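Local coordinates for protein glucose dehydrogenase (Serratia sp. FS14, PDB 7CDY) that belongs to the glucose/sorbosone dehydrogenase family, a group of beta-propeller proteins, and carries a bound calcium ion, at residues 293-298 with 310-315; 265-270 with 285-290; 317-322 with 330-335; 2-7 with 342-347. All blocks are in the same frame, centred on the assembly; numbering follows the deposited sequence. Where two conformers were deposited one is given.

Interaction 1 of 4, residues 293-298 with 310-315; sequences KALIRL and RLLGDR
The flat guanidinium of Arg310 has Ile296 lying over one of its faces. Ile296 CD1 sits 4.3 Å above the guanidinium plane of Arg310, offset toward the rim. Behind it, Ile296 CG1 comes within 3.8 Å of Arg310 NE. The two side chains run side by side and point the same way. A bend at chi2 (-55°) folds the arginine over its neighbour. Its N-H groups serve partners outside the two segments: NE forms a salt bridge with Glu308 and NH1 a hydrogen bond with Gln292.

The backbones pair as adjoining antiparallel strands of a hairpin. Leu295 N donates to Leu311 O at 2.9 Å, and Leu311 N returns a bond to Leu295 O at 2.8 Å. On the face that carries Leu295 and Leu311, Leu311 CD1 packs on Arg297 CB at 3.8 Å, and Leu312 CD1 reaches Leu295 CB at 4.0 Å. The charged end of Arg297 is held outside this contact, by Glu309 and Ser284.

Regular pairing stops near Leu312, where a type I turn from Leu312 to Arg315 begins. Here Ala294 CB rests against Leu311 O at 3.4 Å. Lys293 and Ala294 both face Ala289 on the other neighbouring strand, a G1 beta bulge. A water lies 2.7 Å from Lys293 O, close enough to bond it, and makes at most a weak bond to Gly313 O.

The chemistry is divided. Leu295, Leu311 and Leu312 pack together on one face, while the exposed Arg310 lends its aliphatic and flat parts to Ile296 and leaves its N-H groups to Glu308 and Gln292.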
# COMPACT_ATOMS: atom_id res chain seq x y z
N LYS A 293 7.93 15.30 -1.01
CA LYS A 293 8.84 14.97 -2.11
C LYS A 293 10.19 14.46 -1.59
O LYS A 293 11.25 15.02 -1.86
CB LYS A 293 9.02 16.15 -3.07
CG LYS A 293 7.73 16.63 -3.69
CD LYS A 293 7.93 17.85 -4.58
CE LYS A 293 6.61 18.32 -5.16
NZ LYS A 293 6.81 19.47 -6.09
N ALA A 294 10.13 13.38 -0.81
CA ALA A 294 11.31 12.90 -0.13
C ALA A 294 11.14 11.43 0.25
O ALA A 294 10.08 10.84 0.07
CB ALA A 294 11.63 13.74 1.11
N LEU A 295 12.22 10.86 0.77
CA LEU A 295 12.23 9.51 1.31
C LEU A 295 12.54 9.59 2.80
O LEU A 295 13.51 10.24 3.19
CB LEU A 295 13.29 8.69 0.59
CG LEU A 295 13.46 7.23 1.03
CD1 LEU A 295 12.21 6.41 0.72
CD2 LEU A 295 14.68 6.63 0.35
N ILE A 296 11.70 8.97 3.61
CA ILE A 296 11.84 8.97 5.06
C ILE A 296 12.51 7.67 5.48
O ILE A 296 12.13 6.59 5.01
CB ILE A 296 10.46 9.10 5.72
CG1 ILE A 296 9.82 10.43 5.36
CG2 ILE A 296 10.57 8.91 7.22
CD1 ILE A 296 8.33 10.50 5.66
N ARG A 297 13.51 7.76 6.36
CA ARG A 297 14.13 6.58 6.94
C ARG A 297 13.93 6.60 8.45
O ARG A 297 14.41 7.52 9.13
CB ARG A 297 15.62 6.51 6.62
CG ARG A 297 16.27 5.25 7.18
CD ARG A 297 17.71 5.12 6.76
NE ARG A 297 18.58 6.01 7.53
CZ ARG A 297 19.29 5.62 8.58
NH1 ARG A 297 19.23 4.37 9.01
NH2 ARG A 297 20.05 6.50 9.22
N LEU A 298 13.23 5.60 8.98
CA LEU A 298 13.03 5.45 10.42
C LEU A 298 13.96 4.37 10.94
O LEU A 298 13.92 3.23 10.45
CB LEU A 298 11.58 5.08 10.73
CG LEU A 298 10.51 6.05 10.22
CD1 LEU A 298 9.13 5.58 10.63
CD2 LEU A 298 10.80 7.44 10.75
N ARG A 310 15.66 12.20 6.69
CA ARG A 310 15.07 12.59 5.42
C ARG A 310 16.14 12.50 4.33
O ARG A 310 17.25 13.01 4.50
CB ARG A 310 14.53 14.02 5.48
CG ARG A 310 13.41 14.25 6.49
CD ARG A 310 12.25 13.28 6.28
NE ARG A 310 11.09 13.57 7.11
CZ ARG A 310 10.15 14.45 6.79
NH1 ARG A 310 10.25 15.14 5.66
NH2 ARG A 310 9.12 14.64 7.60
N LEU A 311 15.79 11.88 3.21
CA LEU A 311 16.66 11.71 2.06
C LEU A 311 15.94 12.21 0.81
O LEU A 311 14.71 12.25 0.76
CB LEU A 311 17.04 10.22 1.84
CG LEU A 311 17.73 9.47 2.98
CD1 LEU A 311 16.73 8.99 4.03
CD2 LEU A 311 18.50 8.28 2.42
N LEU A 312 16.71 12.58 -0.20
CA LEU A 312 16.20 12.97 -1.55
C LEU A 312 15.37 14.25 -1.53
O LEU A 312 14.74 14.53 -2.49
CB LEU A 312 15.37 11.83 -2.17
CG LEU A 312 15.96 10.43 -2.14
CD1 LEU A 312 15.08 9.46 -2.92
CD2 LEU A 312 17.37 10.39 -2.68
N GLY A 313 15.53 15.07 -0.50
CA GLY A 313 14.75 16.33 -0.39
C GLY A 313 15.09 17.40 -1.42
O GLY A 313 14.35 18.32 -1.50
N ASP A 314 16.19 17.29 -2.13
CA ASP A 314 16.59 18.27 -3.16
C ASP A 314 16.22 17.75 -4.56
O ASP A 314 16.39 18.50 -5.50
CB ASP A 314 18.11 18.37 -3.15
CG ASP A 314 18.70 17.04 -3.58
OD1 ASP A 314 18.43 16.05 -2.92
OD2 ASP A 314 19.37 17.01 -4.59
N ARG A 315 15.51 16.63 -4.66
CA ARG A 315 15.24 16.11 -6.00
C ARG A 315 13.89 16.53 -6.56
O ARG A 315 13.70 16.51 -7.78
CB ARG A 315 15.41 14.59 -6.03
CG ARG A 315 16.86 14.18 -5.83
CD ARG A 315 17.02 12.67 -5.83
NE ARG A 315 16.34 12.07 -6.97
CZ ARG A 315 16.91 11.87 -8.16
NH1 ARG A 315 18.18 12.19 -8.36
NH2 ARG A 315 16.20 11.34 -9.14
O HOH W 1 12.23 17.26 -3.04

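Interaction 2 of 4, residues 265-270 with 285-290; sequences PGLSGM and LFIGAL
Leu267 and Ile287 meet at a slant on one face of the strand pair, and Leu267 CD2 meets Ile287 CG2 at 3.8 Å. The same Ile287 branch also lies against Gly269 O. Farther along this face is Met270, which was modelled in two conformers. In the one described, its chain turns at chi3 (-66°). This lays the terminal methyl against both branches of Leu285, with Met270 CE 3.7 Å from Leu285 CD1. That contact holds for this conformer alone. At the opposite end of the contact, Pro265 CB packs on Ala289 CB at 3.8 Å.

The two strands form the first hairpin of a four-stranded antiparallel sheet, one blade of the beta-propeller. Leu290 N donates to Gly266 O at 2.9 Å, and Ser268 N to Gly288 O, also at 2.9 Å. At Gly288 the pairing loosens. Its N-H makes only weak bonds, to Ser268 O and Gly269 O.

Ser268 lies on the other face, where its CB packs 3.7 Å from Leu290 CD1. The hydroxyl stands anti to the backbone N (chi1 -171°) and is hydrogen-bonded to the carbonyl of Arg320. Asp216 takes bonds from the N-H groups of Gly266 and Leu267.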
# COMPACT_ATOMS: atom_id res chain seq x y z
N PRO A 265 3.76 14.38 5.73
CA PRO A 265 4.61 14.25 4.54
C PRO A 265 3.88 13.68 3.33
O PRO A 265 4.37 13.84 2.20
CB PRO A 265 5.73 13.30 5.00
CG PRO A 265 5.62 13.24 6.51
CD PRO A 265 4.16 13.43 6.79
N GLY A 266 2.73 13.02 3.54
CA GLY A 266 2.04 12.30 2.49
C GLY A 266 2.62 10.90 2.33
O GLY A 266 3.13 10.57 1.25
N LEU A 267 2.54 10.08 3.37
CA LEU A 267 3.22 8.79 3.38
C LEU A 267 2.70 7.87 2.28
O LEU A 267 1.49 7.69 2.12
CB LEU A 267 3.01 8.09 4.72
CG LEU A 267 3.29 8.88 5.99
CD1 LEU A 267 3.01 8.00 7.20
CD2 LEU A 267 4.72 9.43 6.04
N SER A 268 3.62 7.26 1.54
CA SER A 268 3.25 6.36 0.45
C SER A 268 4.39 5.38 0.22
O SER A 268 5.53 5.79 -0.01
CB SER A 268 3.00 7.17 -0.82
OG SER A 268 2.45 6.36 -1.84
N GLY A 269 4.07 4.09 0.26
CA GLY A 269 5.12 3.09 0.09
C GLY A 269 5.86 2.82 1.38
O GLY A 269 6.04 3.72 2.21
N MET A 270 6.27 1.57 1.60
CA MET A 270 7.04 1.27 2.79
C MET A 270 7.79 -0.03 2.59
O MET A 270 7.25 -0.99 2.04
CB MET A 270 6.19 1.24 4.08
CG MET A 270 5.40 -0.04 4.30
SD MET A 270 4.33 -0.05 5.78
CE MET A 270 5.52 0.03 7.12
N LEU A 285 13.25 1.39 8.41
CA LEU A 285 12.00 1.34 7.66
C LEU A 285 11.96 2.57 6.76
O LEU A 285 12.10 3.70 7.25
CB LEU A 285 10.81 1.34 8.62
CG LEU A 285 9.43 1.49 8.01
CD1 LEU A 285 9.17 0.34 7.04
CD2 LEU A 285 8.36 1.54 9.09
N PHE A 286 11.82 2.36 5.47
CA PHE A 286 11.80 3.45 4.50
C PHE A 286 10.37 3.70 4.02
O PHE A 286 9.63 2.75 3.72
CB PHE A 286 12.69 3.09 3.31
CG PHE A 286 14.15 3.12 3.62
CD1 PHE A 286 14.80 2.00 4.12
CD2 PHE A 286 14.87 4.29 3.44
CE1 PHE A 286 16.16 2.04 4.41
CE2 PHE A 286 16.23 4.34 3.72
CZ PHE A 286 16.87 3.21 4.21
N ILE A 287 9.99 4.98 3.94
CA ILE A 287 8.63 5.39 3.60
C ILE A 287 8.70 6.55 2.62
O ILE A 287 9.45 7.50 2.85
CB ILE A 287 7.87 5.81 4.87
CG1 ILE A 287 7.69 4.62 5.82
CG2 ILE A 287 6.53 6.46 4.51
CD1 ILE A 287 7.21 5.01 7.21
N GLY A 288 7.93 6.51 1.54
CA GLY A 288 7.92 7.62 0.62
C GLY A 288 7.08 8.78 1.14
O GLY A 288 6.13 8.60 1.90
N ALA A 289 7.45 9.99 0.72
CA ALA A 289 6.67 11.20 0.99
C ALA A 289 6.24 11.81 -0.34
O ALA A 289 7.09 12.19 -1.15
CB ALA A 289 7.46 12.21 1.83
N LEU A 290 4.92 11.86 -0.57
CA LEU A 290 4.39 12.49 -1.76
C LEU A 290 4.44 14.02 -1.66
O LEU A 290 5.10 14.69 -2.46
CB LEU A 290 2.95 12.02 -2.02
CG LEU A 290 2.78 10.54 -2.37
CD1 LEU A 290 1.31 10.13 -2.21
CD2 LEU A 290 3.25 10.26 -3.78

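Interaction 3 of 4, residues 317-322 with 330-335; sequences ERIREV and LYLLTD
Asp335 OD2 is gripped by two arginines of the facing segment. Arg318 NH2 reaches it at 2.8 Å, with OD2 lying in the guanidinium plane and met on the anti side of the carboxylate. Arg320 NH2 reaches the same oxygen at 3.0 Å, but from above the carboxylate plane (74° out of it). Both are salt bridges. Asp335 CG stands anti to its own N (chi1 177°). Its side chain lies alongside both arginines, pointing the same way, with the carboxylate turned well out of their guanidinium planes. Arg318 NE adds weak bonds to Asp335 OD2 and Asp335 O. The two positive groups probably stabilise the ionised carboxylate.

A water takes the N-H of Arg320 NE at 2.9 Å and makes a weak bond to Asp335 OD1. His13 also bonds OD1, so both carboxylate oxygens have partners.

The backbone positions this network. Asp335 N donates to Arg318 O at 2.8 Å, and Arg320 N to Leu333 O at 2.9 Å. Farther along, Leu333 N donates to Glu321 O at 3.3 Å. On one face Val322 CG1 and Leu332 CD2 form an apolar pair at 3.8 Å. On the other, the aliphatic base of Glu321 lies alongside Leu333, CB to CD1 3.8 Å. The Glu321 carboxylate turns to Arg323 and Lys128.

Arg320 and Glu321 both face Leu333, which makes a classic beta bulge. It lies within an antiparallel hairpin of a beta-propeller blade.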
# COMPACT_ATOMS: atom_id res chain seq x y z
N GLU A 317 10.89 15.12 -6.36
CA GLU A 317 10.05 14.03 -6.85
C GLU A 317 9.14 13.50 -5.74
O GLU A 317 9.59 13.27 -4.61
CB GLU A 317 10.93 12.92 -7.43
CG GLU A 317 11.69 13.39 -8.67
CD GLU A 317 12.75 12.42 -9.17
OE1 GLU A 317 12.93 12.34 -10.40
OE2 GLU A 317 13.41 11.75 -8.36
N ARG A 318 7.87 13.32 -6.08
CA ARG A 318 6.89 12.71 -5.18
C ARG A 318 7.15 11.21 -5.12
O ARG A 318 7.06 10.52 -6.14
CB ARG A 318 5.50 12.96 -5.74
CG ARG A 318 5.13 14.45 -5.79
CD ARG A 318 3.93 14.70 -6.69
NE ARG A 318 2.83 13.76 -6.47
CZ ARG A 318 1.92 13.89 -5.50
NH1 ARG A 318 1.98 14.91 -4.66
NH2 ARG A 318 0.96 12.99 -5.37
N ILE A 319 7.48 10.69 -3.94
CA ILE A 319 7.85 9.28 -3.82
C ILE A 319 6.61 8.46 -3.49
O ILE A 319 6.03 8.59 -2.41
CB ILE A 319 8.98 9.06 -2.80
CG1 ILE A 319 10.21 9.91 -3.15
CG2 ILE A 319 9.34 7.58 -2.72
CD1 ILE A 319 10.68 9.77 -4.59
N ARG A 320 6.20 7.62 -4.44
CA ARG A 320 4.96 6.86 -4.38
C ARG A 320 5.14 5.44 -3.88
O ARG A 320 4.25 4.88 -3.22
CB ARG A 320 4.34 6.83 -5.78
CG ARG A 320 3.25 5.78 -6.04
CD ARG A 320 1.93 6.06 -5.32
NE ARG A 320 1.23 7.24 -5.84
CZ ARG A 320 0.21 7.83 -5.22
NH1 ARG A 320 -0.23 7.36 -4.06
NH2 ARG A 320 -0.36 8.90 -5.75
N GLU A 321 6.28 4.82 -4.18
CA GLU A 321 6.49 3.40 -3.91
C GLU A 321 7.92 3.20 -3.44
O GLU A 321 8.83 3.89 -3.91
CB GLU A 321 6.27 2.58 -5.19
CG GLU A 321 6.58 1.06 -5.08
CD GLU A 321 5.56 0.31 -4.24
OE1 GLU A 321 5.30 0.71 -3.08
OE2 GLU A 321 5.01 -0.71 -4.72
N VAL A 322 8.10 2.28 -2.49
CA VAL A 322 9.42 1.90 -1.98
C VAL A 322 9.46 0.39 -1.83
O VAL A 322 8.60 -0.19 -1.15
CB VAL A 322 9.65 2.51 -0.58
CG1 VAL A 322 11.09 2.26 -0.14
CG2 VAL A 322 9.34 4.00 -0.54
N LEU A 330 17.41 0.02 -2.68
CA LEU A 330 16.01 0.40 -2.64
C LEU A 330 15.56 0.78 -4.04
O LEU A 330 16.33 1.35 -4.82
CB LEU A 330 15.78 1.58 -1.70
CG LEU A 330 16.03 1.36 -0.22
CD1 LEU A 330 15.87 2.66 0.53
CD2 LEU A 330 15.07 0.31 0.33
N TYR A 331 14.30 0.49 -4.35
CA TYR A 331 13.70 0.82 -5.63
C TYR A 331 12.46 1.68 -5.38
O TYR A 331 11.60 1.31 -4.58
CB TYR A 331 13.36 -0.45 -6.42
CG TYR A 331 14.59 -1.14 -6.97
CD1 TYR A 331 15.43 -1.88 -6.15
CD2 TYR A 331 14.92 -1.01 -8.31
CE1 TYR A 331 16.57 -2.50 -6.66
CE2 TYR A 331 16.05 -1.63 -8.83
CZ TYR A 331 16.87 -2.36 -8.00
OH TYR A 331 17.99 -2.96 -8.53
N LEU A 332 12.39 2.82 -6.06
CA LEU A 332 11.32 3.79 -5.86
C LEU A 332 10.61 4.07 -7.17
O LEU A 332 11.20 3.95 -8.25
CB LEU A 332 11.87 5.14 -5.36
CG LEU A 332 12.85 5.17 -4.18
CD1 LEU A 332 13.12 6.61 -3.75
CD2 LEU A 332 12.36 4.34 -3.01
N LEU A 333 9.34 4.48 -7.07
CA LEU A 333 8.61 5.07 -8.18
C LEU A 333 8.21 6.49 -7.81
O LEU A 333 7.88 6.76 -6.66
CB LEU A 333 7.32 4.30 -8.48
CG LEU A 333 7.49 2.84 -8.90
CD1 LEU A 333 6.14 2.10 -8.95
CD2 LEU A 333 8.22 2.73 -10.22
N THR A 334 8.24 7.38 -8.79
CA THR A 334 7.84 8.77 -8.58
C THR A 334 6.48 9.03 -9.21
O THR A 334 6.19 8.55 -10.30
CB THR A 334 8.89 9.78 -9.08
OG1 THR A 334 8.89 9.82 -10.51
CG2 THR A 334 10.26 9.41 -8.58
N ASP A 335 5.65 9.80 -8.50
CA ASP A 335 4.25 10.01 -8.90
C ASP A 335 4.14 11.29 -9.72
O ASP A 335 3.80 12.36 -9.21
CB ASP A 335 3.33 10.06 -7.69
CG ASP A 335 1.88 10.35 -8.08
OD1 ASP A 335 1.49 9.96 -9.20
OD2 ASP A 335 1.15 10.99 -7.29
O HOH W 2 0.93 7.25 -8.69

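Interaction 4 of 4, residues 2-7 with 342-347; sequences PTVSQL and LKVGAS
Val4 and Val344 face each other on the packed side of this strand pair, their CG2 atoms 4.3 Å apart. Leu342 joins them there. Its CD2 lies 4.1 Å from Val4 CG1 and also touches Gln6, which is exposed. Val344 CG1 sits against Thr3 O, at 3.5 Å. Leu312 and Arg315 pack against Val4 from the turn that follows strand 304-311, while Leu332 lies against Val344.

Between the two sides run the backbone bonds. Ser5 N donates to Lys343 O at 2.9 Å and Lys343 N to Ser5 O at 2.8 Å. Thr3 and Gly345 exchange a second pair of bonds. The partners come from the two ends of the chain: strand 3-19 begins the protein and strand 339-345 is its last. Their antiparallel pairing within one sheet is the "velcro" closure known from beta-propellers, where the chain termini join to close the ring.

On the other side, the Thr3 end is looser and wetter. A water lies 2.8 Å from Thr3 OG1 and donates to Lys343 O. Thr3 itself is exposed; its CG2 reaches toward the backbone of Ser347, near the end of the modelled chain. Lys343 runs out extended, with CG anti to the backbone N (chi1 -179°), and its charged end forms a cation-pi contact with Tyr329. Packing returns at its base, where Leu7 CD1 lies on Lys343 CB at 3.8 Å, and Leu7 also touches Tyr331.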
# COMPACT_ATOMS: atom_id res chain seq x y z
N PRO A 2 23.01 9.80 -0.46
CA PRO A 2 22.73 8.51 -1.10
C PRO A 2 22.99 8.57 -2.60
O PRO A 2 23.00 9.65 -3.18
CB PRO A 2 21.24 8.33 -0.86
CG PRO A 2 20.70 9.73 -0.88
CD PRO A 2 21.78 10.58 -0.25
N THR A 3 23.19 7.41 -3.22
CA THR A 3 23.32 7.33 -4.67
C THR A 3 21.93 7.11 -5.27
O THR A 3 21.10 6.40 -4.69
CB THR A 3 24.24 6.17 -5.07
OG1 THR A 3 23.72 4.94 -4.55
CG2 THR A 3 25.66 6.40 -4.54
N VAL A 4 21.69 7.73 -6.42
CA VAL A 4 20.44 7.56 -7.15
C VAL A 4 20.77 7.31 -8.61
O VAL A 4 21.49 8.09 -9.24
CB VAL A 4 19.51 8.78 -7.04
CG1 VAL A 4 18.22 8.53 -7.83
CG2 VAL A 4 19.21 9.11 -5.60
N SER A 5 20.21 6.23 -9.16
CA SER A 5 20.28 5.93 -10.58
C SER A 5 18.86 5.90 -11.12
O SER A 5 18.01 5.18 -10.59
CB SER A 5 20.92 4.57 -10.80
OG SER A 5 21.04 4.28 -12.19
N GLN A 6 18.61 6.68 -12.16
CA GLN A 6 17.32 6.64 -12.84
C GLN A 6 17.35 5.49 -13.83
O GLN A 6 18.13 5.50 -14.79
CB GLN A 6 17.05 7.96 -13.55
CG GLN A 6 15.73 7.97 -14.30
CD GLN A 6 15.41 9.31 -14.89
OE1 GLN A 6 15.23 10.30 -14.17
NE2 GLN A 6 15.34 9.37 -16.21
N LEU A 7 16.53 4.47 -13.60
CA LEU A 7 16.51 3.29 -14.45
C LEU A 7 15.51 3.39 -15.59
O LEU A 7 15.70 2.72 -16.61
CB LEU A 7 16.17 2.04 -13.62
CG LEU A 7 17.06 1.76 -12.41
CD1 LEU A 7 16.60 0.49 -11.71
CD2 LEU A 7 18.52 1.64 -12.84
N LEU A 342 13.58 4.56 -9.80
CA LEU A 342 14.87 4.95 -9.24
C LEU A 342 15.47 3.81 -8.43
O LEU A 342 14.76 3.11 -7.70
CB LEU A 342 14.72 6.14 -8.30
CG LEU A 342 14.04 7.39 -8.87
CD1 LEU A 342 13.91 8.45 -7.79
CD2 LEU A 342 14.81 7.92 -10.08
N LYS A 343 16.79 3.67 -8.52
CA LYS A 343 17.55 2.72 -7.71
C LYS A 343 18.41 3.53 -6.75
O LYS A 343 19.20 4.39 -7.18
CB LYS A 343 18.42 1.87 -8.63
CG LYS A 343 19.26 0.82 -7.94
CD LYS A 343 20.06 0.06 -9.00
CE LYS A 343 21.26 -0.64 -8.41
NZ LYS A 343 22.04 -1.36 -9.46
N VAL A 344 18.22 3.26 -5.47
CA VAL A 344 18.82 4.12 -4.42
C VAL A 344 19.67 3.30 -3.46
O VAL A 344 19.25 2.28 -3.02
CB VAL A 344 17.72 4.87 -3.64
CG1 VAL A 344 18.34 5.74 -2.58
CG2 VAL A 344 16.86 5.71 -4.57
N GLY A 345 20.87 3.81 -3.20
CA GLY A 345 21.83 3.15 -2.30
C GLY A 345 22.38 4.13 -1.28
O GLY A 345 22.29 5.29 -1.46
N ALA A 346 22.98 3.60 -0.25
CA ALA A 346 23.51 4.45 0.83
C ALA A 346 24.76 5.24 0.44
O ALA A 346 24.85 6.32 0.96
CB ALA A 346 23.68 3.66 2.10
N SER A 347 25.64 4.72 -0.40
CA SER A 347 26.88 5.45 -0.88
C SER A 347 27.68 4.52 -1.78
O SER A 347 28.81 4.93 -2.12
CB SER A 347 27.89 6.11 0.12
OG SER A 347 27.85 5.51 1.38
O HOH W 3 22.02 3.85 -6.51

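How the interactions relate
Along the chain the order is interaction 2, interaction 1, interaction 3, and all three lie inside the loop closed by interaction 4. Interactions 1 and 2 share one four-stranded sheet, in which strands 284-289 and 294-301 are neighbours; their centres are 9 Å apart. Interactions 3 and 4 share the next sheet, through neighbouring strands 330-334 and 339-345, with centres 11 Å apart. The two blades also touch: interactions 2 and 3 lie 8 Å apart between centres, interactions 1 and 3 10 Å. Interactions 2 and 4, about 17 Å apart between centres, do not touch. Together they join strands of two adjacent propeller blades, the later one completed by the N-terminal strand.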